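Local atomic coordinates of methyltransferase FkbM (Methylobacillus flagellatus KT, PDB entry 2PY6), a protein that probably transfers methyl groups as a methyltransferase of the FkbM family, with a substrate that remains unidentified. Residues P97-S100 / T101-T105; P139-N142 / F143-V147; R169-P172 / A173-L177; T380-I383 / L384-P388. One frame throughout, in Å; residues are numbered along the deposited sequence.

Contact 1. Residues P97-S100 / T101-T105; sequences PIIS and TDRFT
Ser100 O accepts from Phe104 N at 3.2 Å (N-H...O 156°), opening helix 101-109 just where strand 96-99 stops, the axes of the short segments 97-99 and 101-105 standing 97° apart. The side chain of Ser100 adds a second bond: its OG lies 3.0 Å from Arg103 N and accepts that N-H, which makes Ser100 a bonded N-cap. A chi1 of 71° tucks OG between the backbone N and the carbonyl carbon, placing it over the N-H groups of the first turn. OG also bonds Asp102 OD2 of the second subunit, an exchange repeated in reverse, so this helix start forms part of a subunit interface. With alanine at this position Arg103 N is likely to lose its capping acceptor, and Asp102 of the second subunit its hydroxyl partner. On the adjoining flank Ile99 and Arg103 slant across each other, Ile99 CB meeting Arg103 CG at 3.9 Å, while the guanidinium leads away. Ile99 CD1 reaches further along the helix and touches Phe104 CB at 4.0 Å; the Phe104 ring continues inward onto Val56, Leu58 and Val82. Thr101 faces the other way, with OG1 hydrogen-bonded to Asp84. A strand running into a serine-capped helix is a beta-alpha junction, here at the strand 96-99 side of the N-terminal, largely parallel, Rossmann-like sheet.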
loop_
_atom_site.group_PDB
_atom_site.type_symbol
_atom_site.label_atom_id
_atom_site.label_comp_id
_atom_site.label_asym_id
_atom_site.label_seq_id
_atom_site.Cartn_x
_atom_site.Cartn_y
_atom_site.Cartn_z
ATOM N N PRO A 97 -0.459 18.478 20.568
ATOM C CA PRO A 97 -1.422 18.502 19.476
ATOM C C PRO A 97 -0.719 18.315 18.122
ATOM O O PRO A 97 0.452 18.683 17.984
ATOM C CB PRO A 97 -2.071 19.887 19.598
ATOM C CG PRO A 97 -1.165 20.691 20.447
ATOM C CD PRO A 97 -0.407 19.746 21.313
ATOM N N ILE A 98 -1.409 17.685 17.169
ATOM C CA ILE A 98 -0.885 17.499 15.818
ATOM C C ILE A 98 -1.580 18.549 14.957
ATOM O O ILE A 98 -2.796 18.598 14.897
ATOM C CB ILE A 98 -1.083 16.055 15.287
ATOM C CG1 ILE A 98 -0.374 15.064 16.227
ATOM C CG2 ILE A 98 -0.523 15.893 13.835
ATOM C CD1 ILE A 98 -0.448 13.657 15.788
ATOM N N ILE A 99 -0.783 19.400 14.314
ATOM C CA ILE A 99 -1.267 20.513 13.497
ATOM C C ILE A 99 -0.806 20.403 12.041
ATOM O O ILE A 99 0.045 19.591 11.707
ATOM C CB ILE A 99 -0.826 21.869 14.085
ATOM C CG1 ILE A 99 0.695 22.037 14.053
ATOM C CG2 ILE A 99 -1.414 22.048 15.529
ATOM C CD1 ILE A 99 1.185 23.418 14.488
ATOM N N SER A 100 -1.436 21.184 11.173
ATOM C CA SER A 100 -1.084 21.222 9.762
ATOM C C SER A 100 0.118 22.143 9.561
ATOM O O SER A 100 0.439 22.964 10.417
ATOM C CB SER A 100 -2.271 21.759 8.932
ATOM O OG SER A 100 -2.458 23.158 9.152
ATOM N N THR A 101 0.785 22.024 8.429
ATOM C CA THR A 101 1.890 22.903 8.137
ATOM C C THR A 101 1.413 24.347 8.032
ATOM O O THR A 101 2.149 25.257 8.436
ATOM C CB THR A 101 2.599 22.533 6.825
ATOM O OG1 THR A 101 2.940 21.144 6.837
ATOM C CG2 THR A 101 3.863 23.381 6.631
ATOM N N ASP A 102 0.214 24.563 7.457
ATOM C CA ASP A 102 -0.370 25.909 7.392
ATOM C C ASP A 102 -0.596 26.511 8.788
ATOM O O ASP A 102 -0.389 27.694 8.975
ATOM C CB ASP A 102 -1.688 25.944 6.590
ATOM C CG ASP A 102 -1.478 25.914 5.074
ATOM O OD1 ASP A 102 -0.333 26.141 4.578
ATOM O OD2 ASP A 102 -2.480 25.670 4.362
ATOM N N ARG A 103 -1.006 25.699 9.760
ATOM C CA ARG A 103 -1.195 26.185 11.123
ATOM C C ARG A 103 0.147 26.599 11.775
ATOM O O ARG A 103 0.229 27.602 12.499
ATOM C CB ARG A 103 -1.917 25.113 11.945
ATOM C CG ARG A 103 -2.193 25.452 13.421
ATOM C CD ARG A 103 -2.914 26.768 13.627
ATOM N NE ARG A 103 -3.249 26.977 15.051
ATOM C CZ ARG A 103 -3.321 28.158 15.683
ATOM N NH1 ARG A 103 -3.028 29.310 15.064
ATOM N NH2 ARG A 103 -3.644 28.186 16.978
ATOM N N PHE A 104 1.190 25.837 11.473
ATOM C CA PHE A 104 2.527 26.097 11.947
ATOM C C PHE A 104 3.080 27.415 11.414
ATOM O O PHE A 104 3.591 28.221 12.181
ATOM C CB PHE A 104 3.431 24.909 11.568
ATOM C CG PHE A 104 4.907 25.236 11.481
ATOM C CD1 PHE A 104 5.600 25.719 12.581
ATOM C CD2 PHE A 104 5.613 24.967 10.319
ATOM C CE1 PHE A 104 6.948 25.982 12.505
ATOM C CE2 PHE A 104 6.955 25.232 10.238
ATOM C CZ PHE A 104 7.629 25.742 11.336
ATOM N N THR A 105 3.005 27.634 10.107
ATOM C CA THR A 105 3.501 28.910 9.517
ATOM C C THR A 105 2.739 30.096 10.118
ATOM O O THR A 105 3.337 31.135 10.382
ATOM C CB THR A 105 3.490 28.918 7.956
ATOM O OG1 THR A 105 2.166 28.753 7.461
ATOM C CG2 THR A 105 4.332 27.799 7.408
#

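Contact 2. Residues P139-N142 / F143-V147; sequences PHLN and FEQAV
Asn142 and Gln145 trade hydrogen bonds across the junction of strand and helix. Asn142 OD1 accepts from Gln145 N at 2.9 Å, an almost straight bond (N-H...O 170°), and in return Gln145 OE1 takes Asn142 N at 3.0 Å, nearly as straight, on a lone pair in the plane of its amide. The two side chains cross at about a right angle, yet their amide planes are only 33° apart. Asn142 has its CG between the backbone N and the carbonyl carbon (chi1 67°), which turns OD1 back over the helix start. Such reciprocal bonding is a capping box, set where an edge strand of the N-terminal Rossmann-like sheet hands over to helix 143-149. The main chain contributes Ala146 N to Asn142 O at 2.8 Å. The far ends of both amides are also held, Asn142 ND2 by Cys200 O and Gln145 NE2 by Gly37 O. Were Asn142 exchanged for a leucine, Gln145 N would probably lack its cap and Cys200 O its amide donor. Apolar contact comes from Leu141, whose CD2 lies 3.5 Å from Gln145 CB and whose CD1 lies 3.9 Å from Ala146 CA, so its two methyls straddle neighbouring helix positions. Charge enters through Glu144, whose carboxylate forms salt bridges with Arg121 through OE1 and Arg401 through OE2.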
loop_
_atom_site.group_PDB
_atom_site.type_symbol
_atom_site.label_atom_id
_atom_site.label_comp_id
_atom_site.label_asym_id
_atom_site.label_seq_id
_atom_site.Cartn_x
_atom_site.Cartn_y
_atom_site.Cartn_z
ATOM N N PRO A 139 13.201 30.210 12.503
ATOM C CA PRO A 139 14.421 29.559 13.022
ATOM C C PRO A 139 14.200 28.050 13.164
ATOM O O PRO A 139 13.167 27.614 13.711
ATOM C CB PRO A 139 14.633 30.240 14.382
ATOM C CG PRO A 139 13.919 31.495 14.286
ATOM C CD PRO A 139 12.708 31.237 13.446
ATOM N N HIS A 140 15.115 27.268 12.588
ATOM C CA HIS A 140 14.974 25.817 12.552
ATOM C C HIS A 140 16.280 25.068 12.778
ATOM O O HIS A 140 17.364 25.609 12.529
ATOM C CB HIS A 140 14.264 25.362 11.247
ATOM C CG HIS A 140 14.970 25.737 9.992
ATOM N ND1 HIS A 140 15.101 27.040 9.568
ATOM C CD2 HIS A 140 15.575 24.970 9.054
ATOM C CE1 HIS A 140 15.770 27.060 8.431
ATOM N NE2 HIS A 140 16.066 25.815 8.097
ATOM N N LEU A 141 16.131 23.816 13.230
ATOM C CA LEU A 141 17.228 22.932 13.611
ATOM C C LEU A 141 16.931 21.506 13.260
ATOM O O LEU A 141 15.795 21.097 13.309
ATOM C CB LEU A 141 17.353 22.852 15.137
ATOM C CG LEU A 141 17.663 24.046 15.980
ATOM C CD1 LEU A 141 17.278 23.750 17.411
ATOM C CD2 LEU A 141 19.125 24.401 15.853
ATOM N N ASN A 142 17.970 20.745 12.967
ATOM C CA ASN A 142 17.844 19.292 12.821
ATOM C C ASN A 142 18.091 18.692 14.240
ATOM O O ASN A 142 18.435 19.441 15.202
ATOM C CB ASN A 142 18.780 18.732 11.756
ATOM C CG ASN A 142 20.236 18.842 12.115
ATOM O OD1 ASN A 142 20.624 18.778 13.278
ATOM N ND2 ASN A 142 21.060 18.970 11.100
ATOM N N PHE A 143 17.919 17.385 14.379
ATOM C CA PHE A 143 18.031 16.754 15.682
ATOM C C PHE A 143 19.403 16.913 16.375
ATOM O O PHE A 143 19.460 17.227 17.565
ATOM C CB PHE A 143 17.624 15.296 15.621
ATOM C CG PHE A 143 17.564 14.657 16.959
ATOM C CD1 PHE A 143 16.432 14.789 17.749
ATOM C CD2 PHE A 143 18.653 13.958 17.452
ATOM C CE1 PHE A 143 16.390 14.221 18.990
ATOM C CE2 PHE A 143 18.609 13.394 18.696
ATOM C CZ PHE A 143 17.481 13.528 19.470
ATOM N N GLU A 144 20.489 16.763 15.634
ATOM C CA GLU A 144 21.822 16.879 16.237
ATOM C C GLU A 144 22.042 18.288 16.729
ATOM O O GLU A 144 22.638 18.476 17.795
ATOM C CB GLU A 144 22.935 16.504 15.263
ATOM C CG GLU A 144 23.158 15.031 15.091
ATOM C CD GLU A 144 22.039 14.285 14.381
ATOM O OE1 GLU A 144 21.340 14.911 13.552
ATOM O OE2 GLU A 144 21.893 13.064 14.651
ATOM N N GLN A 145 21.565 19.268 15.939
ATOM C CA GLN A 145 21.605 20.687 16.320
ATOM C C GLN A 145 20.751 20.952 17.551
ATOM O O GLN A 145 21.159 21.711 18.432
ATOM C CB GLN A 145 21.163 21.587 15.169
ATOM C CG GLN A 145 22.131 21.568 13.943
ATOM C CD GLN A 145 21.606 22.379 12.761
ATOM O OE1 GLN A 145 20.412 22.368 12.466
ATOM N NE2 GLN A 145 22.497 23.070 12.076
ATOM N N ALA A 146 19.571 20.332 17.617
ATOM C CA ALA A 146 18.725 20.454 18.803
ATOM C C ALA A 146 19.472 19.960 20.059
ATOM O O ALA A 146 19.477 20.641 21.089
ATOM C CB ALA A 146 17.443 19.644 18.642
ATOM N N VAL A 147 20.070 18.762 19.973
ATOM C CA VAL A 147 20.810 18.174 21.108
ATOM C C VAL A 147 21.893 19.138 21.622
ATOM O O VAL A 147 22.008 19.349 22.813
ATOM C CB VAL A 147 21.393 16.804 20.770
ATOM C CG1 VAL A 147 22.337 16.305 21.870
ATOM C CG2 VAL A 147 20.268 15.796 20.551
#

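Contact 3. Residues R169-P172 / A173-L177; sequences RNIP and AFQTL. With EDO (1,2-ethanediol), chain F.
Phe174 leans its ring back against Asn170, one helical turn earlier. Ring atom CD2 comes within 3.3 Å of Asn170 O, which approaches the ring on a slant, and CE2 sits 3.9 Å from Asn170 CB. Phe174 CG lies anti to its own carbonyl carbon (chi1 -75°), which swings the ring back toward the helix start. The same Asn170 O accepts from Phe174 N at 3.0 Å, so backbone and ring of one residue both crowd this carbonyl. Beyond Asn170, the ring is packed by Leu377 of helix 375-386 and Leu194 of helix 184-199. A second pair, Ile171 and Gln175, lies obliquely crossed: Gln175 OE1 is 3.9 Å from Ile171 CG2, and the glutamine stretches out (chi2 -177°) with CG passing Ile171 O. Ile171 packs against Phe23, Leu24 and Ala27 of helix 19-32, and Gln175 shares Leu24 with it. This is the N-terminal end of helix 171-180, with Asn170 in the N-cap position but without a side-chain capping bond. Pro172 suits such a place, since a first-turn residue needs no backbone N-H for the helical ladder. Its carbonyl serves further on: Pro172 O accepts from Thr176 N at 2.8 Å, and Thr176 OG1 lies 3.1 Å from it. Ahead of the helix, Arg169 turns away; its NH1 bonds O2 of a 1,2-ethanediol, probably from the crystallisation liquor, at 2.7 Å, the oxygen meeting the guanidinium at its edge. Arg169 NH2 forms a salt bridge with Asp166.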
loop_
_atom_site.group_PDB
_atom_site.type_symbol
_atom_site.label_atom_id
_atom_site.label_comp_id
_atom_site.label_asym_id
_atom_site.label_seq_id
_atom_site.Cartn_x
_atom_site.Cartn_y
_atom_site.Cartn_z
ATOM N N ARG A 169 38.739 16.223 21.721
ATOM C CA ARG A 169 39.753 15.719 22.670
ATOM C C ARG A 169 40.752 14.748 22.072
ATOM O O ARG A 169 41.784 14.492 22.692
ATOM C CB ARG A 169 39.112 15.005 23.879
ATOM C CG ARG A 169 38.824 15.909 25.077
ATOM C CD ARG A 169 38.348 15.110 26.356
ATOM N NE ARG A 169 37.021 14.535 26.182
ATOM C CZ ARG A 169 35.882 15.247 26.174
ATOM N NH1 ARG A 169 35.891 16.584 26.310
ATOM N NH2 ARG A 169 34.719 14.622 26.007
ATOM N N ASN A 170 40.450 14.220 20.882
ATOM C CA ASN A 170 41.250 13.204 20.239
ATOM C C ASN A 170 41.735 13.544 18.832
ATOM O O ASN A 170 41.959 12.639 18.014
ATOM C CB ASN A 170 40.417 11.936 20.216
ATOM C CG ASN A 170 40.169 11.375 21.605
ATOM O OD1 ASN A 170 39.044 11.396 22.099
ATOM N ND2 ASN A 170 41.218 10.892 22.242
ATOM N N ILE A 171 41.956 14.831 18.560
ATOM C CA ILE A 171 42.395 15.264 17.228
ATOM C C ILE A 171 43.664 14.542 16.711
ATOM O O ILE A 171 43.608 13.952 15.647
ATOM C CB ILE A 171 42.515 16.833 17.077
ATOM C CG1 ILE A 171 41.162 17.546 17.282
ATOM C CG2 ILE A 171 43.116 17.195 15.767
ATOM C CD1 ILE A 171 39.955 17.056 16.449
ATOM N N PRO A 172 44.798 14.610 17.423
ATOM C CA PRO A 172 45.958 13.899 16.859
ATOM C C PRO A 172 45.763 12.423 16.597
ATOM O O PRO A 172 46.249 11.920 15.567
ATOM C CB PRO A 172 47.072 14.155 17.901
ATOM C CG PRO A 172 46.682 15.478 18.518
ATOM C CD PRO A 172 45.175 15.352 18.652
ATOM N N ALA A 173 45.053 11.723 17.476
ATOM C CA ALA A 173 44.801 10.298 17.264
ATOM C C ALA A 173 43.972 10.065 15.977
ATOM O O ALA A 173 44.206 9.108 15.228
ATOM C CB ALA A 173 44.097 9.711 18.453
ATOM N N PHE A 174 42.992 10.930 15.723
ATOM C CA PHE A 174 42.270 10.841 14.450
ATOM C C PHE A 174 43.148 11.163 13.229
ATOM O O PHE A 174 42.985 10.553 12.184
ATOM C CB PHE A 174 41.002 11.689 14.453
ATOM C CG PHE A 174 39.873 11.091 15.250
ATOM C CD1 PHE A 174 39.334 9.881 14.877
ATOM C CD2 PHE A 174 39.310 11.776 16.308
ATOM C CE1 PHE A 174 38.292 9.335 15.587
ATOM C CE2 PHE A 174 38.282 11.242 17.011
ATOM C CZ PHE A 174 37.777 10.007 16.653
ATOM N N GLN A 175 44.061 12.122 13.348
ATOM C CA GLN A 175 44.990 12.425 12.260
ATOM C C GLN A 175 45.914 11.235 11.995
ATOM O O GLN A 175 46.255 10.946 10.845
ATOM C CB GLN A 175 45.809 13.673 12.590
ATOM C CG GLN A 175 44.956 14.912 12.709
ATOM C CD GLN A 175 45.779 16.150 12.952
ATOM O OE1 GLN A 175 46.446 16.290 13.990
ATOM N NE2 GLN A 175 45.731 17.074 11.999
ATOM N N THR A 176 46.323 10.567 13.075
ATOM C CA THR A 176 47.120 9.343 12.991
ATOM C C THR A 176 46.329 8.210 12.309
ATOM O O THR A 176 46.881 7.510 11.480
ATOM C CB THR A 176 47.678 8.905 14.370
ATOM O OG1 THR A 176 48.542 9.923 14.871
ATOM C CG2 THR A 176 48.459 7.623 14.262
ATOM N N LEU A 177 45.054 8.028 12.651
ATOM C CA LEU A 177 44.221 7.062 11.931
ATOM C C LEU A 177 44.157 7.404 10.425
ATOM O O LEU A 177 44.327 6.530 9.589
ATOM C CB LEU A 177 42.818 7.008 12.518
ATOM C CG LEU A 177 41.809 6.030 11.920
ATOM C CD1 LEU A 177 42.371 4.619 11.887
ATOM C CD2 LEU A 177 40.504 6.057 12.716
HETATM C C1 EDO F . 37.508 21.193 26.842
HETATM O O1 EDO F . 36.811 22.069 27.726
HETATM C C2 EDO F . 38.029 19.873 27.419
HETATM O O2 EDO F . 37.253 18.807 26.887
#

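Contact 4. Residues T380-I383 / L384-P388; sequences TNYI and LSIRP
Tyr382 sets its phenol ring against Ile386, and the branches of the isoleucine come to it on a slant. Ile386 CD1 meets ring atom CE2 at 3.8 Å, and Ile386 CG2 lies 3.7 Å from the phenolic OH. Tyr382 has CG anti to its backbone N (chi1 178°), which lays the ring alongside the next turn of the helix; Ser385 OG also nears it obliquely, 4.0 Å from CD1. Leu348, Leu351, Lys352 and Arg355 of the two neighbouring helices pack around the same tyrosine. The other flat group, the guanidinium of Arg387, points away from this turn to polar partners: its NE forms a salt bridge with Asp389 and its NH1 bonds Ser359 O. On another flank Thr380 and Leu384 run alongside each other in the same direction, with CG2 of the threonine and CD1 of the leucine 4.0 Å apart; both reach Ile392 of strand 392-396. Beneath them Leu384 N bonds Thr380 O in the regular helical pattern. Further on the pattern changes. Tyr382 O receives only weak bonds from Ser385 N and Ile386 N, but Ser385 OG donates to it at 2.7 Å. Ile383 O accepts two, from Arg387 N in its carbonyl plane at 3.0 Å and from Ile386 N, well above that plane, at 3.2 Å. Thus the serine hydroxyl supplements the weak amide bonding at one carbonyl while two amides of unequal geometry share the next, consistent with the helix unwinding here.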
loop_
_atom_site.group_PDB
_atom_site.type_symbol
_atom_site.label_atom_id
_atom_site.label_comp_id
_atom_site.label_asym_id
_atom_site.label_seq_id
_atom_site.Cartn_x
_atom_site.Cartn_y
_atom_site.Cartn_z
ATOM N N THR A 380 40.462 -0.167 16.061
ATOM C CA THR A 380 41.617 -0.211 15.160
ATOM C C THR A 380 42.905 -0.451 15.956
ATOM O O THR A 380 43.721 -1.326 15.597
ATOM C CB THR A 380 41.749 1.103 14.345
ATOM O OG1 THR A 380 40.586 1.306 13.540
ATOM C CG2 THR A 380 42.911 1.042 13.419
ATOM N N ASN A 381 43.067 0.298 17.044
ATOM C CA ASN A 381 44.251 0.173 17.873
ATOM C C ASN A 381 44.375 -1.234 18.430
ATOM O O ASN A 381 45.470 -1.775 18.507
ATOM C CB ASN A 381 44.226 1.185 19.032
ATOM C CG ASN A 381 44.535 2.626 18.585
ATOM O OD1 ASN A 381 45.072 2.855 17.504
ATOM N ND2 ASN A 381 44.212 3.600 19.451
ATOM N N TYR A 382 43.241 -1.823 18.833
ATOM C CA TYR A 382 43.267 -3.173 19.374
ATOM C C TYR A 382 43.686 -4.194 18.308
ATOM O O TYR A 382 44.560 -5.030 18.552
ATOM C CB TYR A 382 41.946 -3.597 20.056
ATOM C CG TYR A 382 42.111 -5.025 20.523
ATOM C CD1 TYR A 382 42.944 -5.323 21.609
ATOM C CD2 TYR A 382 41.563 -6.084 19.807
ATOM C CE1 TYR A 382 43.206 -6.641 22.002
ATOM C CE2 TYR A 382 41.776 -7.417 20.207
ATOM C CZ TYR A 382 42.620 -7.690 21.284
ATOM O OH TYR A 382 42.837 -9.007 21.663
ATOM N N ILE A 383 43.021 -4.161 17.162
ATOM C CA ILE A 383 43.298 -5.112 16.096
ATOM C C ILE A 383 44.743 -5.067 15.641
ATOM O O ILE A 383 45.339 -6.109 15.431
ATOM C CB ILE A 383 42.321 -4.896 14.879
ATOM C CG1 ILE A 383 40.951 -5.395 15.266
ATOM C CG2 ILE A 383 42.813 -5.633 13.646
ATOM C CD1 ILE A 383 39.789 -4.843 14.428
ATOM N N LEU A 384 45.300 -3.867 15.479
ATOM C CA LEU A 384 46.689 -3.727 15.023
ATOM C C LEU A 384 47.717 -4.181 16.046
ATOM O O LEU A 384 48.814 -4.565 15.693
ATOM C CB LEU A 384 46.991 -2.293 14.590
ATOM C CG LEU A 384 46.261 -1.780 13.358
ATOM C CD1 LEU A 384 46.632 -0.326 13.075
ATOM C CD2 LEU A 384 46.535 -2.656 12.162
ATOM N N SER A 385 47.352 -4.168 17.318
ATOM C CA SER A 385 48.246 -4.607 18.373
ATOM C C SER A 385 48.381 -6.140 18.339
ATOM O O SER A 385 49.354 -6.690 18.830
ATOM C CB SER A 385 47.715 -4.140 19.750
ATOM O OG SER A 385 46.629 -4.940 20.217
ATOM N N ILE A 386 47.405 -6.836 17.770
ATOM C CA ILE A 386 47.465 -8.287 17.706
ATOM C C ILE A 386 47.785 -8.828 16.307
ATOM O O ILE A 386 48.171 -9.982 16.163
ATOM C CB ILE A 386 46.171 -8.951 18.244
ATOM C CG1 ILE A 386 44.942 -8.541 17.434
ATOM C CG2 ILE A 386 46.021 -8.666 19.743
ATOM C CD1 ILE A 386 43.725 -9.403 17.685
ATOM N N ARG A 387 47.604 -7.995 15.290
ATOM C CA ARG A 387 47.882 -8.364 13.911
ATOM C C ARG A 387 48.249 -7.072 13.176
ATOM O O ARG A 387 47.398 -6.477 12.469
ATOM C CB ARG A 387 46.638 -8.996 13.312
ATOM C CG ARG A 387 46.873 -9.564 11.936
ATOM C CD ARG A 387 47.612 -10.871 12.016
ATOM N NE ARG A 387 48.427 -11.094 10.824
ATOM C CZ ARG A 387 49.050 -12.227 10.546
ATOM N NH1 ARG A 387 48.875 -13.304 11.303
ATOM N NH2 ARG A 387 49.781 -12.306 9.451
ATOM N N PRO A 388 49.497 -6.600 13.364
ATOM C CA PRO A 388 49.908 -5.289 12.814
ATOM C C PRO A 388 50.061 -5.138 11.294
ATOM O O PRO A 388 50.119 -4.013 10.832
ATOM C CB PRO A 388 51.258 -4.998 13.521
ATOM C CG PRO A 388 51.742 -6.252 14.035
ATOM C CD PRO A 388 50.580 -7.238 14.137
#

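Overall arrangement
Contacts 1 and 2 both start helices straight off strands of the same N-terminal sheet, their centres 19 Å apart, whereas contacts 3 and 4 concern the two ends of helices, the start of 171-180 and the last turns of 375-386. Contact 2 is the most buried and has no partner from another subunit, whereas the capping serine of contact 1, partly buried, also bonds across the subunit interface. Contact 3 is a surface helix start without side-chain capping, while contact 4, partly buried, deals with carbonyls toward a helix's C-terminal end. Contacts 3 and 4 meet directly, Leu177 CD1 packing 3.9 Å from Thr380 CG2, which joins helix 171-180 to helix 375-386 of the methyltransferase region.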